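Local coordinates for putative zinc protease (Bordetella parapertussis, PDB 3IVL), which is probably a zinc metalloendopeptidase of the peptidase M16 family, represented here by its inactive peptidase domain, at residues A26-P31 with R180-E185. Numbering follows the deposited sequence.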
loop_
_atom_site.group_PDB
_atom_site.type_symbol
_atom_site.label_atom_id
_atom_site.label_comp_id
_atom_site.label_asym_id
_atom_site.label_seq_id
_atom_site.Cartn_x
_atom_site.Cartn_y
_atom_site.Cartn_z
ATOM N N ALA A 26 1.044 8.281 -15.798
ATOM C CA ALA A 26 1.576 7.992 -14.489
ATOM C C ALA A 26 2.976 7.346 -14.489
ATOM O O ALA A 26 3.190 6.334 -15.088
ATOM C CB ALA A 26 0.642 7.125 -13.786
HETATM N N MSE A 27 3.904 7.960 -13.783
HETATM C CA MSE A 27 5.259 7.504 -13.640
HETATM C C MSE A 27 5.622 7.139 -12.203
HETATM O O MSE A 27 5.364 7.865 -11.284
HETATM C CB MSE A 27 6.212 8.578 -14.096
HETATM C CG MSE A 27 6.190 8.848 -15.531
HETATM SE SE MSE A 27 5.294 10.410 -15.971
HETATM C CE MSE A 27 6.421 10.963 -17.304
ATOM N N TYR A 28 6.264 6.010 -12.049
ATOM C CA TYR A 28 6.702 5.556 -10.776
ATOM C C TYR A 28 8.185 5.301 -10.787
ATOM O O TYR A 28 8.681 4.736 -11.694
ATOM C CB TYR A 28 5.992 4.292 -10.474
ATOM C CG TYR A 28 4.522 4.425 -10.480
ATOM C CD1 TYR A 28 3.822 4.547 -9.309
ATOM C CD2 TYR A 28 3.820 4.421 -11.648
ATOM C CE1 TYR A 28 2.458 4.658 -9.305
ATOM C CE2 TYR A 28 2.470 4.522 -11.654
ATOM C CZ TYR A 28 1.787 4.643 -10.475
ATOM O OH TYR A 28 0.460 4.759 -10.482
ATOM N N HIS A 29 8.888 5.728 -9.764
ATOM C CA HIS A 29 10.288 5.429 -9.623
ATOM C C HIS A 29 10.583 3.990 -9.351
ATOM O O HIS A 29 9.841 3.314 -8.722
ATOM C CB HIS A 29 10.944 6.302 -8.602
ATOM C CG HIS A 29 11.124 7.692 -9.072
ATOM N ND1 HIS A 29 10.067 8.532 -9.286
ATOM C CD2 HIS A 29 12.224 8.373 -9.426
ATOM C CE1 HIS A 29 10.508 9.678 -9.742
ATOM N NE2 HIS A 29 11.814 9.608 -9.831
ATOM N N LEU A 30 11.710 3.568 -9.876
ATOM C CA LEU A 30 12.124 2.186 -9.883
ATOM C C LEU A 30 13.373 1.998 -9.062
ATOM O O LEU A 30 14.128 2.903 -8.884
ATOM C CB LEU A 30 12.408 1.734 -11.298
ATOM C CG LEU A 30 11.274 1.710 -12.305
ATOM C CD1 LEU A 30 11.800 1.495 -13.657
ATOM C CD2 LEU A 30 10.299 0.669 -11.983
ATOM N N PRO A 31 13.576 0.778 -8.617
ATOM C CA PRO A 31 14.789 0.381 -7.947
ATOM C C PRO A 31 15.870 0.315 -8.968
ATOM O O PRO A 31 15.606 0.417 -10.133
ATOM C CB PRO A 31 14.477 -1.018 -7.452
ATOM C CG PRO A 31 13.386 -1.445 -8.138
ATOM C CD PRO A 31 12.664 -0.345 -8.761
ATOM N N ARG A 180 0.922 5.380 -4.599
ATOM C CA ARG A 180 0.663 6.797 -4.736
ATOM C C ARG A 180 1.774 7.588 -4.133
ATOM O O ARG A 180 2.091 8.670 -4.561
ATOM C CB ARG A 180 -0.686 7.160 -4.130
ATOM C CG ARG A 180 -1.139 8.570 -4.308
ATOM C CD ARG A 180 -2.372 8.756 -3.507
ATOM N NE ARG A 180 -3.292 9.746 -4.012
ATOM C CZ ARG A 180 -3.177 11.034 -3.800
ATOM N NH1 ARG A 180 -2.170 11.524 -3.135
ATOM N NH2 ARG A 180 -4.055 11.832 -4.306
ATOM N N SER A 181 2.415 6.993 -3.155
ATOM C CA SER A 181 3.562 7.591 -2.535
ATOM C C SER A 181 4.635 7.798 -3.572
ATOM O O SER A 181 5.394 8.715 -3.468
ATOM C CB SER A 181 4.100 6.725 -1.397
ATOM O OG SER A 181 3.250 5.655 -1.061
ATOM N N ASN A 182 4.699 6.897 -4.536
ATOM C CA ASN A 182 5.686 6.882 -5.617
ATOM C C ASN A 182 5.172 7.470 -6.952
ATOM O O ASN A 182 5.866 7.494 -7.930
ATOM C CB ASN A 182 6.114 5.422 -5.807
ATOM C CG ASN A 182 7.459 5.239 -6.497
ATOM O OD1 ASN A 182 8.337 6.056 -6.436
ATOM N ND2 ASN A 182 7.589 4.138 -7.148
ATOM N N ARG A 183 3.937 7.921 -6.988
ATOM C CA ARG A 183 3.335 8.396 -8.220
ATOM C C ARG A 183 3.654 9.812 -8.665
ATOM O O ARG A 183 3.601 10.731 -7.905
ATOM C CB ARG A 183 1.855 8.190 -8.159
ATOM C CG ARG A 183 1.162 8.403 -9.433
ATOM C CD ARG A 183 -0.240 8.922 -9.249
ATOM N NE ARG A 183 -1.069 8.008 -8.507
ATOM C CZ ARG A 183 -2.201 8.344 -7.932
ATOM N NH1 ARG A 183 -2.645 9.568 -8.027
ATOM N NH2 ARG A 183 -2.881 7.455 -7.277
ATOM N N THR A 184 3.990 9.969 -9.930
ATOM C CA THR A 184 4.038 11.269 -10.571
ATOM C C THR A 184 3.054 11.279 -11.709
ATOM O O THR A 184 2.812 10.304 -12.321
ATOM C CB THR A 184 5.394 11.651 -11.085
ATOM O OG1 THR A 184 6.340 11.593 -10.044
ATOM C CG2 THR A 184 5.364 13.020 -11.583
ATOM N N GLU A 185 2.431 12.402 -11.931
ATOM C CA GLU A 185 1.334 12.481 -12.854
ATOM C C GLU A 185 1.652 13.424 -13.970
ATOM O O GLU A 185 2.137 14.483 -13.754
ATOM C CB GLU A 185 0.075 12.942 -12.153
ATOM C CG GLU A 185 -0.699 11.898 -11.424
ATOM C CD GLU A 185 -1.961 12.451 -10.810
ATOM O OE1 GLU A 185 -2.186 13.650 -10.879
ATOM O OE2 GLU A 185 -2.745 11.695 -10.267
#
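Asn182 swings CG away from its own backbone N (chi1 -159°), and this carries its amide across to the main chain of His29; Tyr28, with CG beside its backbone N (chi1 -58°), lays its ring along Arg183. The amide partly imitates a strand neighbour, with one good bond and one weak one. Asn182 ND2 donates to His29 O at 2.9 Å, nearly straight, in the carbonyl plane and on a lone pair, while Asn182 OD1 receives a weak, bent bond from His29 N at 3.4 Å. ND2 also reaches Tyr177 O, which helps to fix the amide's rotation. Beyond this point regular pairing takes over: Met27 N gives to Thr184 O (3.0 Å) and Thr184 N to Met27 O (2.9 Å), an antiparallel hydrogen-bonded pair. Here the last strand of the chain, 183-188, joins strand 23-29 as an outermost strand of the antiparallel sheet within this chain, after a long, mostly helical excursion; strand 81-87 flanks 23-29 on its other side. On the face turned to helix 94-105, Tyr28 CE1 sits 3.8 Å from Arg183 CB, and the two side chains run side by side, ring and guanidinium planes 77° apart. Glu106 OE2 ties their ends together: it accepts a hydrogen bond from Tyr28 OH and forms a salt bridge with Arg183 NE. Arg183 NH1 makes another salt bridge, with Glu185 OE2 at 3.1 Å, whose hydrogen bond is bent and weak.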